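Local coordinates for SWD1-like protein (Myceliophthora thermophila, PDB 6E29) that probably serves, through its WD-repeat beta-propeller domain, as a scaffold subunit of the COMPASS complex that methylates histone H3, at residues 236-241 with 262-267. Numbering follows the deposited sequence.
Sequences DRIIRT and EHKFQD
Thr241 carries OG1 between its backbone N and carbonyl carbon (chi1 52°), which turns the hydroxyl to Glu262 and His263. Glu262 sends CG anti to its own N (chi1 -175°) and brings its carboxylate to the same hydroxyl. Thr241 OG1 donates to the anti lone pair of Glu262 OE2 at 2.9 Å. Thr241 OG1 also accepts a bent bond from His263 N (3.1 Å, 141° at the hydrogen). Glu262 N donates a hydrogen bond to Thr241 O at 2.7 Å, and Thr241 N donates to His263 O. Two residues of one strand thus bond to the backbone of a single residue opposite: a classic beta bulge. Beyond it the pairing is regular and antiparallel: Ile239 and Phe265 exchange two backbone bonds, Ile239 N to Phe265 O spanning 2.9 Å. Thr241 CG2 meets the edge of the Phe265 ring at CE2 (3.9 Å). On the face bearing Arg240 and Lys264, Ile238 CG2 touches Lys264 CG and sits over the centre of the Arg240 guanidinium. Arg240 grips Asp236 end-on with NH1 and NH2. A water joins Arg237 O to Asp267 N. Replacing Thr241 with a valine would probably leave His263 N without its acceptor and Glu262 OE2 without this donor. These are the third and the fourth, outermost, strands of a propeller blade. Glu262 OE1 forms a salt bridge with Arg301 of the next blade and His263 NE2 bonds to Arg301 O, so the bulge probably ties neighbouring blades together.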
loop_
_atom_site.group_PDB
_atom_site.type_symbol
_atom_site.label_atom_id
_atom_site.label_comp_id
_atom_site.label_asym_id
_atom_site.label_seq_id
_atom_site.Cartn_x
_atom_site.Cartn_y
_atom_site.Cartn_z
ATOM N N ASP B 236 5.393 -14.096 -6.582
ATOM C CA ASP B 236 5.554 -15.088 -7.629
ATOM C C ASP B 236 5.988 -14.453 -8.947
ATOM O O ASP B 236 5.814 -15.059 -9.993
ATOM C CB ASP B 236 4.284 -15.960 -7.790
ATOM C CG ASP B 236 3.014 -15.161 -8.167
ATOM O OD1 ASP B 236 3.104 -13.923 -8.306
ATOM O OD2 ASP B 236 1.934 -15.798 -8.326
ATOM N N ARG B 237 6.585 -13.249 -8.907
ATOM C CA ARG B 237 7.210 -12.603 -10.056
ATOM C C ARG B 237 6.188 -12.064 -11.039
ATOM O O ARG B 237 6.532 -11.725 -12.173
ATOM C CB ARG B 237 8.193 -13.548 -10.797
ATOM C CG ARG B 237 9.372 -14.001 -9.935
ATOM C CD ARG B 237 10.193 -15.142 -10.491
ATOM N NE ARG B 237 11.344 -15.323 -9.606
ATOM C CZ ARG B 237 11.293 -15.910 -8.403
ATOM N NH1 ARG B 237 10.143 -16.392 -7.916
ATOM N NH2 ARG B 237 12.394 -16.010 -7.669
ATOM N N ILE B 238 4.918 -12.020 -10.658
ATOM C CA ILE B 238 3.870 -11.608 -11.570
ATOM C C ILE B 238 3.104 -10.464 -10.941
ATOM O O ILE B 238 2.675 -10.571 -9.794
ATOM C CB ILE B 238 2.925 -12.769 -11.900
ATOM C CG1 ILE B 238 3.742 -13.867 -12.580
ATOM C CG2 ILE B 238 1.815 -12.282 -12.809
ATOM C CD1 ILE B 238 2.951 -15.179 -12.753
ATOM N N ILE B 239 2.941 -9.375 -11.691
ATOM C CA ILE B 239 2.094 -8.256 -11.301
ATOM C C ILE B 239 0.738 -8.459 -11.959
ATOM O O ILE B 239 0.655 -8.948 -13.100
ATOM C CB ILE B 239 2.730 -6.913 -11.700
ATOM C CG1 ILE B 239 4.103 -6.768 -11.061
ATOM C CG2 ILE B 239 1.815 -5.739 -11.219
ATOM C CD1 ILE B 239 5.003 -5.616 -11.724
ATOM N N ARG B 240 -0.336 -8.147 -11.226
ATOM C CA ARG B 240 -1.680 -8.425 -11.727
ATOM C C ARG B 240 -2.581 -7.243 -11.471
ATOM O O ARG B 240 -2.477 -6.612 -10.414
ATOM C CB ARG B 240 -2.313 -9.618 -11.013
ATOM C CG ARG B 240 -1.499 -10.923 -11.316
ATOM C CD ARG B 240 -2.033 -12.055 -10.437
ATOM N NE ARG B 240 -1.382 -13.351 -10.665
ATOM C CZ ARG B 240 -0.300 -13.783 -10.031
ATOM N NH1 ARG B 240 0.315 -13.029 -9.107
ATOM N NH2 ARG B 240 0.180 -14.995 -10.328
ATOM N N THR B 241 -3.472 -6.980 -12.421
ATOM C CA THR B 241 -4.574 -6.053 -12.225
ATOM C C THR B 241 -5.877 -6.831 -12.283
ATOM O O THR B 241 -6.003 -7.816 -13.020
ATOM C CB THR B 241 -4.577 -4.947 -13.258
ATOM O OG1 THR B 241 -4.516 -5.512 -14.585
ATOM C CG2 THR B 241 -3.347 -4.017 -13.003
ATOM N N GLU B 262 -7.489 -8.888 -15.031
ATOM C CA GLU B 262 -7.393 -8.050 -16.218
ATOM C C GLU B 262 -6.101 -8.331 -16.990
ATOM O O GLU B 262 -6.144 -8.871 -18.094
ATOM C CB GLU B 262 -7.473 -6.576 -15.831
ATOM C CG GLU B 262 -7.494 -5.688 -17.100
ATOM C CD GLU B 262 -7.364 -4.205 -16.793
ATOM O OE1 GLU B 262 -8.222 -3.396 -17.263
ATOM O OE2 GLU B 262 -6.390 -3.888 -16.081
ATOM N N HIS B 263 -4.949 -7.977 -16.429
ATOM C CA HIS B 263 -3.655 -8.228 -17.051
ATOM C C HIS B 263 -2.689 -8.860 -16.059
ATOM O O HIS B 263 -2.748 -8.599 -14.854
ATOM C CB HIS B 263 -2.995 -6.935 -17.577
ATOM C CG HIS B 263 -3.704 -6.319 -18.736
ATOM N ND1 HIS B 263 -3.950 -6.993 -19.906
ATOM C CD2 HIS B 263 -4.270 -5.100 -18.877
ATOM C CE1 HIS B 263 -4.611 -6.207 -20.736
ATOM N NE2 HIS B 263 -4.816 -5.051 -20.135
ATOM N N LYS B 264 -1.757 -9.648 -16.596
ATOM C CA LYS B 264 -0.551 -10.101 -15.900
ATOM C C LYS B 264 0.629 -9.360 -16.505
ATOM O O LYS B 264 0.745 -9.290 -17.738
ATOM C CB LYS B 264 -0.308 -11.601 -16.086
ATOM C CG LYS B 264 -1.122 -12.527 -15.204
ATOM C CD LYS B 264 -0.855 -13.965 -15.533
ATOM C CE LYS B 264 -1.216 -14.266 -16.966
ATOM N NZ LYS B 264 -0.877 -15.701 -17.259
ATOM N N PHE B 265 1.528 -8.862 -15.668
ATOM C CA PHE B 265 2.736 -8.200 -16.161
ATOM C C PHE B 265 3.936 -8.910 -15.566
ATOM O O PHE B 265 3.989 -9.123 -14.348
ATOM C CB PHE B 265 2.782 -6.727 -15.780
ATOM C CG PHE B 265 1.570 -5.960 -16.152
ATOM C CD1 PHE B 265 1.434 -5.440 -17.420
ATOM C CD2 PHE B 265 0.548 -5.739 -15.213
ATOM C CE1 PHE B 265 0.290 -4.715 -17.763
ATOM C CE2 PHE B 265 -0.578 -5.005 -15.558
ATOM C CZ PHE B 265 -0.682 -4.475 -16.837
ATOM N N GLN B 266 4.894 -9.302 -16.416
ATOM C CA GLN B 266 5.976 -10.148 -15.924
ATOM C C GLN B 266 7.113 -10.114 -16.936
ATOM O O GLN B 266 6.958 -9.610 -18.049
ATOM C CB GLN B 266 5.528 -11.598 -15.699
ATOM C CG GLN B 266 5.102 -12.290 -16.947
ATOM C CD GLN B 266 4.500 -13.625 -16.653
ATOM O OE1 GLN B 266 5.045 -14.415 -15.863
ATOM N NE2 GLN B 266 3.344 -13.889 -17.254
ATOM N N ASP B 267 8.263 -10.642 -16.528
ATOM C CA ASP B 267 9.415 -10.800 -17.425
ATOM C C ASP B 267 9.886 -12.250 -17.319
ATOM O O ASP B 267 10.666 -12.588 -16.424
ATOM C CB ASP B 267 10.539 -9.807 -17.087
ATOM C CG ASP B 267 11.603 -9.700 -18.210
ATOM O OD1 ASP B 267 12.043 -8.581 -18.585
ATOM O OD2 ASP B 267 11.970 -10.747 -18.744
HETATM O O HOH W 1 8.727 -11.558 -13.804
#